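Local coordinates for protein, Family 18 Chitinase (Crocus vernus, PDB 3SIM) that probably hydrolyses the beta-1,4 linkages of chitin as a TIM-barrel glycosyl hydrolase of family 18, at residues G201-A206 / G213-S218; P229-F234 / F263-E268; S240-G245 / Q270-S275. All coordinates share one frame; numbering follows the deposited sequence.

Interaction 1 (G201-A206 / G213-S218)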
ATOM      1  N   GLY A 201     -14.284  13.858   9.740  1.00 11.52           N
ATOM      2  CA  GLY A 201     -13.996  13.496  11.114  1.00 12.33           C
ATOM      3  C   GLY A 201     -13.024  12.311  11.235  1.00 12.07           C
ATOM      4  O   GLY A 201     -12.128  12.324  12.025  1.00 10.60           O
ATOM      5  N   TYR A 202     -13.208  11.327  10.386  1.00 11.80           N
ATOM      6  CA  TYR A 202     -12.290  10.183  10.344  1.00 11.97           C
ATOM      7  C   TYR A 202     -10.876  10.597   9.915  1.00 11.27           C
ATOM      8  O   TYR A 202      -9.948  10.157  10.480  1.00 11.56           O
ATOM      9  CB  TYR A 202     -12.811   8.991   9.526  1.00 11.88           C
ATOM     10  CG  TYR A 202     -14.085   8.329  10.033  1.00 13.80           C
ATOM     11  CD1 TYR A 202     -14.376   8.241  11.388  1.00 15.09           C
ATOM     12  CD2 TYR A 202     -15.006   7.835   9.154  1.00 14.63           C
ATOM     13  CE1 TYR A 202     -15.535   7.676  11.829  1.00 13.44           C
ATOM     14  CE2 TYR A 202     -16.155   7.278   9.587  1.00 16.63           C
ATOM     15  CZ  TYR A 202     -16.414   7.191  10.918  1.00 15.95           C
ATOM     16  OH  TYR A 202     -17.550   6.614  11.300  1.00 17.20           O
ATOM     17  N   TYR A 203     -10.778  11.450   8.917  1.00  9.26           N
ATOM     18  CA  TYR A 203      -9.516  11.965   8.472  1.00 10.07           C
ATOM     19  C   TYR A 203      -8.770  12.735   9.561  1.00 10.67           C
ATOM     20  O   TYR A 203      -7.640  12.472   9.797  1.00  8.97           O
ATOM     21  CB  TYR A 203      -9.606  12.854   7.221  1.00  9.69           C
ATOM     22  CG  TYR A 203      -8.232  13.373   6.896  1.00 11.32           C
ATOM     23  CD1 TYR A 203      -7.764  14.549   7.398  1.00 10.57           C
ATOM     24  CD2 TYR A 203      -7.353  12.589   6.209  1.00 11.28           C
ATOM     25  CE1 TYR A 203      -6.486  14.936   7.169  1.00 13.57           C
ATOM     26  CE2 TYR A 203      -6.100  12.957   5.962  1.00 12.18           C
ATOM     27  CZ  TYR A 203      -5.640  14.125   6.427  1.00 16.81           C
ATOM     28  OH  TYR A 203      -4.378  14.470   6.161  1.00 20.95           O
ATOM     29  N   ASN A 204      -9.433  13.652  10.218  1.00 11.70           N
ATOM     30  CA  ASN A 204      -8.825  14.368  11.296  1.00 12.38           C
ATOM     31  C   ASN A 204      -8.409  13.439  12.469  1.00 12.00           C
ATOM     32  O   ASN A 204      -7.404  13.662  13.041  1.00 13.05           O
ATOM     33  CB  ASN A 204      -9.609  15.602  11.714  1.00 12.80           C
ATOM     34  CG  ASN A 204      -9.701  16.696  10.592  1.00 15.46           C
ATOM     35  OD1 ASN A 204      -8.765  17.215  10.079  1.00 15.73           O
ATOM     36  ND2 ASN A 204     -10.859  17.053  10.322  1.00 20.34           N
ATOM     37  N   ASN A 205      -9.185  12.405  12.737  1.00 11.36           N
ATOM     38  CA  ASN A 205      -8.858  11.415  13.740  1.00 11.33           C
ATOM     39  C   ASN A 205      -7.533  10.676  13.374  1.00 11.01           C
ATOM     40  O   ASN A 205      -6.682  10.566  14.188  1.00 10.64           O
ATOM     41  CB  ASN A 205      -9.943  10.353  13.898  1.00 11.62           C
ATOM     42  CG  ASN A 205     -11.245  10.839  14.570  1.00 17.96           C
ATOM     43  OD1 ASN A 205     -11.304  11.807  15.264  1.00 25.09           O
ATOM     44  ND2 ASN A 205     -12.273  10.066  14.381  0.50 16.24           N
ATOM     45  N   ALA A 206      -7.419  10.249  12.117  1.00  8.73           N
ATOM     46  CA  ALA A 206      -6.237   9.594  11.579  1.00  9.71           C
ATOM     47  C   ALA A 206      -4.933  10.450  11.625  1.00 10.44           C
ATOM     48  O   ALA A 206      -3.913   9.962  12.040  1.00 10.93           O
ATOM     49  CB  ALA A 206      -6.481   9.145  10.235  1.00  8.95           C
ATOM     50  N   GLY A 213       2.744  12.358  10.803  1.00 16.58           N
ATOM     51  CA  GLY A 213       2.873  11.448   9.689  1.00 14.17           C
ATOM     52  C   GLY A 213       1.995  12.031   8.595  1.00 12.98           C
ATOM     53  O   GLY A 213       1.033  12.684   8.901  1.00 13.86           O
ATOM     54  N   ASN A 214       2.336  11.852   7.334  1.00 11.14           N
ATOM     55  CA  ASN A 214       1.498  12.376   6.288  1.00 10.07           C
ATOM     56  C   ASN A 214       0.432  11.304   5.834  1.00  9.99           C
ATOM     57  O   ASN A 214       0.750  10.307   5.229  1.00  8.98           O
ATOM     58  CB  ASN A 214       2.279  12.923   5.074  1.00 11.35           C
ATOM     59  CG  ASN A 214       3.280  14.092   5.388  1.00 13.28           C
ATOM     60  OD1 ASN A 214       4.186  14.226   4.687  1.00 20.51           O
ATOM     61  ND2 ASN A 214       3.075  14.865   6.366  1.00 10.81           N
ATOM     62  N   VAL A 215      -0.828  11.577   6.132  1.00  8.82           N
ATOM     63  CA  VAL A 215      -1.900  10.649   5.805  1.00  7.70           C
ATOM     64  C   VAL A 215      -2.626  11.002   4.491  1.00  8.36           C
ATOM     65  O   VAL A 215      -3.286  11.998   4.376  1.00  8.86           O
ATOM     66  CB  VAL A 215      -2.957  10.564   6.955  1.00  7.76           C
ATOM     67  CG1 VAL A 215      -3.952   9.489   6.709  1.00  8.06           C
ATOM     68  CG2 VAL A 215      -2.327  10.455   8.298  1.00  6.27           C
ATOM     69  N   LEU A 216      -2.472  10.109   3.542  1.00  8.59           N
ATOM     70  CA  LEU A 216      -3.271  10.022   2.341  1.00  9.47           C
ATOM     71  C   LEU A 216      -4.728   9.566   2.564  1.00  8.92           C
ATOM     72  O   LEU A 216      -5.047   8.806   3.430  1.00  8.68           O
ATOM     73  CB  LEU A 216      -2.646   9.177   1.226  1.00  8.99           C
ATOM     74  CG  LEU A 216      -1.195   9.096   0.719  1.00 13.05           C
ATOM     75  CD1 LEU A 216      -1.097   9.330  -0.715  1.00  9.83           C
ATOM     76  CD2 LEU A 216      -0.153   9.884   1.467  1.00  9.01           C
ATOM     77  N   ILE A 217      -5.602  10.137   1.792  1.00  7.90           N
ATOM     78  CA  ILE A 217      -6.956   9.628   1.642  1.00  6.64           C
ATOM     79  C   ILE A 217      -7.047   8.518   0.577  1.00  7.62           C
ATOM     80  O   ILE A 217      -6.169   8.357  -0.178  1.00  7.66           O
ATOM     81  CB  ILE A 217      -8.003  10.708   1.480  1.00  6.62           C
ATOM     82  CG1 ILE A 217      -7.821  11.453   0.152  1.00  5.87           C
ATOM     83  CG2 ILE A 217      -8.058  11.660   2.687  1.00  5.71           C
ATOM     84  CD1 ILE A 217      -8.856  12.522  -0.163  1.00  5.01           C
ATOM     85  N   SER A 218      -8.147   7.805   0.550  1.00  8.44           N
ATOM     86  CA  SER A 218      -8.289   6.649  -0.319  1.00  8.94           C
ATOM     87  C   SER A 218      -9.722   6.224  -0.649  1.00  9.35           C
ATOM     88  O   SER A 218     -10.610   6.533   0.035  1.00  9.14           O
ATOM     89  CB  SER A 218      -7.512   5.474   0.273  1.00  8.53           C
ATOM     90  OG  SER A 218      -8.073   5.017   1.413  1.00  8.44           O
TER
HETATM   91  O   HOH W   1      -1.686  13.921   7.667  1.00 15.23           O
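Tyr-203 points its hydroxyl at the backbone around Val-215; a water first joins it to Gly-213, in the loop ahead of the strand. The water donates to Gly-213 O, accepts from Val-215 N over 2.9 Å and lies 3.1 Å from Tyr-203 OH, so two backbone polar groups are tied to the phenol. At Val-215 the contact turns direct. Its carbonyl O lies at the ring edge, in plane, 3.2 Å from Tyr-203 OH; a hydrogen bond here is possible. The side chain of Val-215 points toward the helix: CB is 4.1 Å from Tyr-203 CE2, while CG1 approaches Ala-206 CB and CG2 the Ala-206 carbonyl O. Helix and strand segments run nearly antiparallel, at 153° with axes 9.6 Å apart, as expected in the beta-alpha-beta unit of a TIM barrel, in which helix 196-209 connects strands 182-184 and 215-220. Leu-216 points away from the helix and touches His-182 and Asn-184 of the neighbouring strand. Ile-217 then brings CG2 obliquely to the phenol, 3.7 Å from Tyr-203 CD2, the two side chains crossing at about a right angle. CG of Tyr-203 lies anti to its backbone N (chi1 178°), which carries the ring out between Val-215 and Ile-217. A leucine in place of Tyr-203 would probably leave the water and Val-215 O without the phenol and open a gap beside Val-215 CB. Ile-217 also packs on Phe-234, Ala-238 and Leu-241 of helix 230-243.

Interaction 2 (P229-F234 / F263-E268)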
ATOM      1  N   PRO A 229     -18.141   6.471  -0.859  1.00 17.42           N
ATOM      2  CA  PRO A 229     -17.891   6.138  -2.248  1.00 17.51           C
ATOM      3  C   PRO A 229     -17.382   7.285  -3.084  1.00 16.58           C
ATOM      4  O   PRO A 229     -17.759   8.416  -2.930  1.00 14.84           O
ATOM      5  CB  PRO A 229     -19.244   5.661  -2.735  1.00 17.53           C
ATOM      6  CG  PRO A 229     -20.027   5.364  -1.483  1.00 18.47           C
ATOM      7  CD  PRO A 229     -19.559   6.365  -0.543  1.00 19.09           C
ATOM      8  N   VAL A 230     -16.556   6.888  -4.030  1.00 17.98           N
ATOM      9  CA  VAL A 230     -15.746   7.768  -4.823  1.00 19.49           C
ATOM     10  C   VAL A 230     -16.571   8.778  -5.528  1.00 20.76           C
ATOM     11  O   VAL A 230     -16.152   9.842  -5.715  1.00 22.34           O
ATOM     12  CB  VAL A 230     -15.106   7.140  -6.053  1.00 19.60           C
ATOM     13  CG1 VAL A 230     -13.834   7.829  -6.401  1.00 16.58           C
ATOM     14  CG2 VAL A 230     -15.132   5.619  -6.088  1.00 20.84           C
ATOM     15  N   ASP A 231     -17.726   8.383  -5.976  1.00 22.07           N
ATOM     16  CA  ASP A 231     -18.566   9.268  -6.692  1.00 23.01           C
ATOM     17  C   ASP A 231     -19.820   9.666  -5.981  1.00 23.78           C
ATOM     18  O   ASP A 231     -20.738  10.118  -6.597  1.00 23.95           O
ATOM     19  CB  ASP A 231     -18.852   8.745  -8.086  0.50 23.40           C
ATOM     20  CG  ASP A 231     -19.570   7.430  -8.116  1.00 25.32           C
ATOM     21  OD1 ASP A 231     -20.142   6.945  -7.164  1.00 30.04           O
ATOM     22  OD2 ASP A 231     -19.584   6.921  -9.174  1.00 29.41           O
ATOM     23  N   LYS A 232     -19.841   9.418  -4.692  1.00 22.81           N
ATOM     24  CA  LYS A 232     -20.925   9.833  -3.821  1.00 21.81           C
ATOM     25  C   LYS A 232     -20.542  10.801  -2.663  1.00 20.25           C
ATOM     26  O   LYS A 232     -21.096  10.814  -1.628  1.00 19.69           O
ATOM     27  CB  LYS A 232     -21.815   8.678  -3.453  1.00 21.33           C
ATOM     28  CG  LYS A 232     -22.577   8.158  -4.680  1.00 23.80           C
ATOM     29  CD  LYS A 232     -23.436   6.955  -4.411  1.00 26.92           C
ATOM     30  CE  LYS A 232     -24.513   6.757  -5.454  1.00 28.97           C
ATOM     31  NZ  LYS A 232     -24.118   5.847  -6.473  1.00 31.33           N
ATOM     32  N   GLY A 233     -19.598  11.647  -2.965  1.00 18.89           N
ATOM     33  CA  GLY A 233     -19.167  12.695  -2.102  1.00 16.76           C
ATOM     34  C   GLY A 233     -17.704  12.645  -1.695  1.00 15.77           C
ATOM     35  O   GLY A 233     -17.244  13.549  -1.105  1.00 15.01           O
ATOM     36  N   PHE A 234     -16.968  11.630  -2.131  1.00 14.41           N
ATOM     37  CA  PHE A 234     -15.556  11.564  -1.822  1.00 13.82           C
ATOM     38  C   PHE A 234     -14.834  12.841  -2.312  1.00 13.62           C
ATOM     39  O   PHE A 234     -14.116  13.413  -1.590  1.00 13.53           O
ATOM     40  CB  PHE A 234     -14.887  10.331  -2.449  1.00 13.81           C
ATOM     41  CG  PHE A 234     -13.365  10.307  -2.349  1.00 14.32           C
ATOM     42  CD1 PHE A 234     -12.590  10.794  -3.363  1.00 12.65           C
ATOM     43  CD2 PHE A 234     -12.718   9.705  -1.308  1.00 14.25           C
ATOM     44  CE1 PHE A 234     -11.258  10.726  -3.311  1.00 14.16           C
ATOM     45  CE2 PHE A 234     -11.347   9.685  -1.273  1.00 12.00           C
ATOM     46  CZ  PHE A 234     -10.651  10.229  -2.264  1.00 13.36           C
ATOM     47  N   PHE A 263     -11.145   2.471 -15.587  1.00 10.93           N
ATOM     48  CA  PHE A 263     -10.197   3.404 -15.051  1.00 10.09           C
ATOM     49  C   PHE A 263     -10.735   4.850 -14.987  1.00  9.79           C
ATOM     50  O   PHE A 263      -9.997   5.777 -14.917  1.00  7.98           O
ATOM     51  CB  PHE A 263      -8.890   3.300 -15.793  1.00 10.32           C
ATOM     52  CG  PHE A 263      -8.369   1.877 -15.885  1.00 10.47           C
ATOM     53  CD1 PHE A 263      -7.922   1.224 -14.784  1.00 11.80           C
ATOM     54  CD2 PHE A 263      -8.416   1.190 -17.051  1.00 13.43           C
ATOM     55  CE1 PHE A 263      -7.484  -0.053 -14.871  1.00 12.21           C
ATOM     56  CE2 PHE A 263      -7.957  -0.115 -17.134  1.00 15.03           C
ATOM     57  CZ  PHE A 263      -7.513  -0.728 -16.068  1.00 13.08           C
ATOM     58  N   ARG A 264     -12.042   4.998 -14.989  1.00  9.40           N
ATOM     59  CA  ARG A 264     -12.601   6.321 -14.933  1.00 10.77           C
ATOM     60  C   ARG A 264     -12.192   7.058 -13.632  1.00 10.29           C
ATOM     61  O   ARG A 264     -11.848   8.178 -13.656  1.00 11.64           O
ATOM     62  CB  ARG A 264     -14.099   6.337 -15.182  1.00 11.92           C
ATOM     63  CG  ARG A 264     -14.966   6.198 -14.056  1.00 13.84           C
ATOM     64  CD  ARG A 264     -16.222   7.028 -14.222  1.00 19.61           C
ATOM     65  NE  ARG A 264     -17.130   6.466 -15.186  1.00 19.34           N
ATOM     66  CZ  ARG A 264     -17.834   7.158 -16.070  1.00 15.69           C
ATOM     67  NH1 ARG A 264     -17.788   8.447 -16.127  1.00 14.73           N
ATOM     68  NH2 ARG A 264     -18.581   6.511 -16.877  1.00 17.02           N
ATOM     69  N   TYR A 265     -12.185   6.339 -12.540  1.00  9.75           N
ATOM     70  CA  TYR A 265     -11.812   6.886 -11.261  1.00 10.32           C
ATOM     71  C   TYR A 265     -10.330   7.322 -11.139  1.00 10.04           C
ATOM     72  O   TYR A 265     -10.045   8.324 -10.670  1.00 11.26           O
ATOM     73  CB  TYR A 265     -12.424   6.106 -10.098  1.00  9.06           C
ATOM     74  CG  TYR A 265     -13.978   6.001 -10.199  1.00 11.46           C
ATOM     75  CD1 TYR A 265     -14.795   7.136 -10.148  1.00 10.90           C
ATOM     76  CD2 TYR A 265     -14.606   4.779 -10.363  1.00  9.73           C
ATOM     77  CE1 TYR A 265     -16.167   7.031 -10.240  1.00 12.59           C
ATOM     78  CE2 TYR A 265     -15.977   4.679 -10.436  1.00  9.63           C
ATOM     79  CZ  TYR A 265     -16.752   5.783 -10.393  1.00  8.98           C
ATOM     80  OH  TYR A 265     -18.082   5.595 -10.483  1.00 14.44           O
ATOM     81  N   GLU A 266      -9.429   6.501 -11.668  1.00  9.63           N
ATOM     82  CA  GLU A 266      -8.019   6.866 -11.726  1.00  9.75           C
ATOM     83  C   GLU A 266      -7.832   8.187 -12.476  1.00 10.34           C
ATOM     84  O   GLU A 266      -7.083   9.060 -12.037  1.00  9.85           O
ATOM     85  CB  GLU A 266      -7.205   5.758 -12.399  1.00  8.99           C
ATOM     86  CG  GLU A 266      -6.843   4.606 -11.476  1.00 10.54           C
ATOM     87  CD  GLU A 266      -7.941   3.564 -11.386  1.00 10.59           C
ATOM     88  OE1 GLU A 266      -7.729   2.531 -10.719  1.00 11.25           O
ATOM     89  OE2 GLU A 266      -9.016   3.780 -11.984  1.00  6.50           O
ATOM     90  N   GLU A 267      -8.532   8.322 -13.596  1.00  9.71           N
ATOM     91  CA  GLU A 267      -8.453   9.525 -14.416  1.00 11.39           C
ATOM     92  C   GLU A 267      -9.064  10.737 -13.715  1.00 10.59           C
ATOM     93  O   GLU A 267      -8.569  11.855 -13.857  1.00 11.30           O
ATOM     94  CB  GLU A 267      -9.140   9.299 -15.764  1.00 11.36           C
ATOM     95  CG  GLU A 267      -8.924  10.420 -16.767  1.00 16.98           C
ATOM     96  CD  GLU A 267      -9.639  10.173 -18.080  1.00 20.34           C
ATOM     97  N   GLU A 268     -10.138  10.516 -12.962  1.00 10.41           N
ATOM     98  CA  GLU A 268     -10.802  11.601 -12.290  1.00  9.55           C
ATOM     99  C   GLU A 268      -9.977  12.179 -11.132  1.00  9.33           C
ATOM    100  O   GLU A 268      -9.888  13.334 -10.949  1.00  9.69           O
ATOM    101  CB  GLU A 268     -12.213  11.213 -11.835  1.00  9.79           C
ATOM    102  CG  GLU A 268     -12.993  12.319 -11.089  1.00 11.91           C
ATOM    103  CD  GLU A 268     -14.510  12.040 -10.784  1.00 16.51           C
ATOM    104  OE1 GLU A 268     -15.262  12.957 -10.552  1.00 17.61           O
ATOM    105  OE2 GLU A 268     -14.917  10.916 -10.735  1.00 17.02           O
TER
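Val-230 and Tyr-265 bring the two backbones nearest, their CA atoms 7.6 Å apart, where the first turns of helices 230-243 and 264-274 lie beside each other. Both helices belong to the outer layer of the TIM barrel, and each follows a barrel strand, 215-220 and 250-253 respectively. The opening of the first is irregular: residues 230-234 make a wider pi-type turn, with Lys-232 N bonded to Pro-229 O and Phe-234 N only weakly to the same oxygen. In the second, Phe-263 holds the N-cap position and its carbonyl O accepts from Glu-267 N. Between the helices, the phenol ring of Tyr-265 is sandwiched. Val-230 CG2 sits over one face in a CH-pi contact, 4.2 Å from the centroid and 7° off the ring normal, while CG1 lies 3.9 Å from Tyr-265 CD1. On the opposite face rests Arg-264 CG, from the same helix, 3.8 Å above the plane. Val-230 and Tyr-265 also both touch Phe-219 of strand 215-220. Asp-231, exposed at the margin, turns CG between its backbone N and carbonyl carbon (chi1 62°), bringing the carboxylate to the ring edge. There Tyr-265 OH donates to Asp-231 OD2; the modelled 2.4 Å is very short, making the exact length doubtful. The carboxylate stands steeply against the ring, the two planes 77° apart, with Asp-231 CB 3.8 Å from Tyr-265 CE1.

Interaction 3 (S240-G245 / Q270-S275); sequences SLKNKG and QAFLVS
The ring of Phe-272 carries the ammonium group of Lys-242 over one face: NZ stands 4.7 Å from the centroid and 10° off the ring normal, a cation-pi contact. Two bonds back from NZ, CD comes in obliquely, 3.7 Å from Phe-272 CZ, so aliphatic and charged portions both lie against the same ring. The ring of Phe-235, from helix 230-243, meets that of Phe-272 with the planes well inclined to each other. Lys-242 gets there fully stretched, its CG anti to the backbone N (chi1 -164°) and the chain extended beyond, sliding past Phe-272 in the opposite direction. At its far end NZ grips the C-terminal end of helix 264-274 with two hydrogen bonds. One runs 3.1 Å to Phe-272 O, almost straight in line with the carbonyl at 170°. The other, 2.9 Å to Ser-275 O, reaches the chain-terminal carboxylate from well above its plane. Phe-272 O has a second donor, Ser-275 OG at 3.0 Å, which folds the last residue back over the helix end. The hydroxyl is also close to Lys-242 NZ, but the angle is too poor for a bond. A positive group beside a helix C-terminus and a terminal carboxylate is probably favourable electrostatically. Helix 230-243 finishes next to this contact in a Schellman motif with Gly-245 at positive phi. Phe-272 extends the interface along helix 230-243 by touching Ala-238 and Thr-239, and meets Leu-247 in the loop before strand 250-253. Leu-241, next to Lys-242, packs on Leu-200 and Tyr-203, joining helix 230-243 to helix 196-209.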
ATOM      1  N   SER A 240     -12.525  19.929   0.434  1.00 11.87           N
ATOM      2  CA  SER A 240     -12.337  20.598   1.701  1.00 11.57           C
ATOM      3  C   SER A 240     -10.906  20.394   2.224  1.00 12.22           C
ATOM      4  O   SER A 240     -10.287  21.336   2.655  1.00 12.65           O
ATOM      5  CB  SER A 240     -13.310  20.115   2.759  1.00 12.37           C
ATOM      6  OG  SER A 240     -14.613  20.420   2.450  0.50 12.51           O
ATOM      7  N   LEU A 241     -10.410  19.167   2.124  1.00 10.26           N
ATOM      8  CA  LEU A 241      -9.070  18.895   2.495  1.00 10.66           C
ATOM      9  C   LEU A 241      -8.056  19.694   1.670  1.00 10.53           C
ATOM     10  O   LEU A 241      -7.169  20.231   2.228  1.00 10.75           O
ATOM     11  CB  LEU A 241      -8.804  17.407   2.492  1.00  9.89           C
ATOM     12  CG  LEU A 241      -9.462  16.545   3.562  1.00 12.79           C
ATOM     13  CD1 LEU A 241      -9.081  15.097   3.487  1.00 11.64           C
ATOM     14  CD2 LEU A 241      -9.290  17.104   4.944  1.00 10.34           C
ATOM     15  N   LYS A 242      -8.259  19.780   0.371  1.00 11.08           N
ATOM     16  CA  LYS A 242      -7.381  20.524  -0.500  1.00 11.55           C
ATOM     17  C   LYS A 242      -7.310  22.055  -0.144  1.00 11.38           C
ATOM     18  O   LYS A 242      -6.253  22.553   0.015  1.00 10.68           O
ATOM     19  CB  LYS A 242      -7.776  20.292  -1.952  1.00 11.77           C
ATOM     20  CG  LYS A 242      -6.774  20.678  -3.004  1.00 14.08           C
ATOM     21  CD  LYS A 242      -7.239  20.228  -4.362  1.00 16.74           C
ATOM     22  CE  LYS A 242      -6.434  20.844  -5.468  1.00 25.35           C
ATOM     23  NZ  LYS A 242      -7.059  20.779  -6.768  1.00 29.32           N
ATOM     24  N   ASN A 243      -8.452  22.677   0.083  1.00 11.35           N
ATOM     25  CA  ASN A 243      -8.615  24.084   0.444  1.00 11.87           C
ATOM     26  C   ASN A 243      -7.922  24.426   1.768  1.00 12.97           C
ATOM     27  O   ASN A 243      -7.450  25.483   1.969  1.00 11.75           O
ATOM     28  CB  ASN A 243     -10.092  24.484   0.463  1.00 11.79           C
ATOM     29  CG  ASN A 243     -10.745  24.491  -0.942  1.00 12.92           C
ATOM     30  OD1 ASN A 243     -10.105  24.557  -1.931  1.00 12.69           O
ATOM     31  ND2 ASN A 243     -12.046  24.480  -0.965  1.00 15.12           N
ATOM     32  N   LYS A 244      -7.910  23.455   2.656  1.00 13.70           N
ATOM     33  CA  LYS A 244      -7.286  23.562   3.935  1.00 15.71           C
ATOM     34  C   LYS A 244      -5.763  23.268   3.998  1.00 15.22           C
ATOM     35  O   LYS A 244      -5.180  23.403   4.981  1.00 15.37           O
ATOM     36  CB  LYS A 244      -8.105  22.789   4.971  1.00 17.00           C
ATOM     37  CG  LYS A 244      -9.351  23.453   5.376  1.00 19.35           C
ATOM     38  CD  LYS A 244     -10.379  22.490   5.638  1.00 27.33           C
ATOM     39  CE  LYS A 244     -10.179  21.831   6.899  1.00 26.51           C
ATOM     40  NZ  LYS A 244      -9.396  20.751   6.720  1.00 31.41           N
ATOM     41  N   GLY A 245      -5.157  22.895   2.910  1.00 15.14           N
ATOM     42  CA  GLY A 245      -3.785  22.491   2.939  1.00 15.25           C
ATOM     43  C   GLY A 245      -3.584  21.109   3.556  1.00 16.53           C
ATOM     44  O   GLY A 245      -2.568  20.810   4.015  1.00 16.48           O
ATOM     45  N   GLN A 270      -6.586  11.853 -10.474  1.00  8.56           N
ATOM     46  CA  GLN A 270      -5.394  12.515 -10.927  1.00  8.37           C
ATOM     47  C   GLN A 270      -5.624  13.961 -11.436  1.00  8.60           C
ATOM     48  O   GLN A 270      -4.922  14.833 -11.054  1.00  9.55           O
ATOM     49  CB  GLN A 270      -4.652  11.652 -11.961  1.00  7.88           C
ATOM     50  CG  GLN A 270      -3.974  10.423 -11.431  1.00  8.99           C
ATOM     51  CD  GLN A 270      -3.417   9.536 -12.508  1.00 10.19           C
ATOM     52  OE1 GLN A 270      -4.082   8.672 -12.974  1.00 16.52           O
ATOM     53  NE2 GLN A 270      -2.225   9.753 -12.871  1.00  4.44           N
ATOM     54  N   ALA A 271      -6.665  14.144 -12.225  1.00  8.46           N
ATOM     55  CA  ALA A 271      -7.109  15.454 -12.699  1.00 10.08           C
ATOM     56  C   ALA A 271      -7.480  16.356 -11.542  1.00 10.81           C
ATOM     57  O   ALA A 271      -7.076  17.441 -11.531  1.00 11.53           O
ATOM     58  CB  ALA A 271      -8.238  15.350 -13.634  1.00  9.52           C
ATOM     59  N   PHE A 272      -8.156  15.804 -10.547  1.00 10.73           N
ATOM     60  CA  PHE A 272      -8.505  16.534  -9.353  1.00 10.15           C
ATOM     61  C   PHE A 272      -7.212  17.005  -8.636  1.00 10.46           C
ATOM     62  O   PHE A 272      -7.144  18.080  -8.259  1.00 10.94           O
ATOM     63  CB  PHE A 272      -9.399  15.732  -8.386  1.00  9.86           C
ATOM     64  CG  PHE A 272      -9.620  16.406  -7.040  1.00 11.46           C
ATOM     65  CD1 PHE A 272     -10.533  17.396  -6.896  1.00 11.55           C
ATOM     66  CD2 PHE A 272      -8.862  16.085  -5.939  1.00 12.74           C
ATOM     67  CE1 PHE A 272     -10.687  18.015  -5.734  1.00 12.36           C
ATOM     68  CE2 PHE A 272      -9.046  16.711  -4.771  1.00 12.02           C
ATOM     69  CZ  PHE A 272      -9.966  17.678  -4.672  1.00 13.77           C
ATOM     70  N   LEU A 273      -6.217  16.158  -8.496  1.00 10.50           N
ATOM     71  CA  LEU A 273      -5.005  16.484  -7.761  1.00 11.11           C
ATOM     72  C   LEU A 273      -4.235  17.699  -8.335  1.00 12.14           C
ATOM     73  O   LEU A 273      -3.771  18.543  -7.660  1.00 11.38           O
ATOM     74  CB  LEU A 273      -4.110  15.264  -7.630  1.00 10.02           C
ATOM     75  CG  LEU A 273      -4.546  14.330  -6.508  1.00 13.66           C
ATOM     76  CD1 LEU A 273      -3.981  13.009  -6.686  1.00  9.75           C
ATOM     77  CD2 LEU A 273      -4.315  14.888  -5.101  1.00 11.81           C
ATOM     78  N   VAL A 274      -4.182  17.720  -9.636  1.00 12.56           N
ATOM     79  CA  VAL A 274      -3.388  18.602 -10.408  1.00 15.17           C
ATOM     80  C   VAL A 274      -4.058  19.985 -10.706  1.00 16.77           C
ATOM     81  O   VAL A 274      -3.397  20.857 -11.098  1.00 15.91           O
ATOM     82  CB  VAL A 274      -3.002  17.741 -11.623  1.00 14.73           C
ATOM     83  CG1 VAL A 274      -3.495  18.176 -12.899  1.00 12.78           C
ATOM     84  CG2 VAL A 274      -1.684  17.118 -11.524  1.00 15.26           C
ATOM     85  N   SER A 275      -5.364  20.104 -10.472  1.00 18.33           N
ATOM     86  CA  SER A 275      -6.162  21.302 -10.734  1.00 20.49           C
ATOM     87  C   SER A 275      -5.962  22.504  -9.794  1.00 21.95           C
ATOM     88  O   SER A 275      -5.554  22.323  -8.696  1.00 22.11           O
ATOM     89  CB  SER A 275      -7.633  20.935 -10.806  1.00 21.20           C
ATOM     90  OG  SER A 275      -8.150  20.569  -9.569  1.00 22.74           O
ATOM     91  OXT SER A 275      -6.224  23.646 -10.166  1.00 23.33           O
TER

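Along the chain, interaction 1 closes before the other two open, while interactions 2 and 3 interleave, because both pair helix 230-243 with helix 264-274. Interaction 2 joins the beginnings of these helices and interaction 3 their ends, with centres about 14 Å apart, so the two outer helices touch near both ends. The centre of interaction 1, which packs helix 196-209 on strand 215-220, lies about 18 Å from that of interaction 2 and about 15 Å from that of interaction 3. Helix 230-243 connects all three: its Phe-234 and Leu-241 touch Ile-217. Together the contacts join three outer helices, 196-209, 230-243 and 264-274, and a barrel strand in the part of the TIM barrel where strand 250-253 closes against strand 2-7.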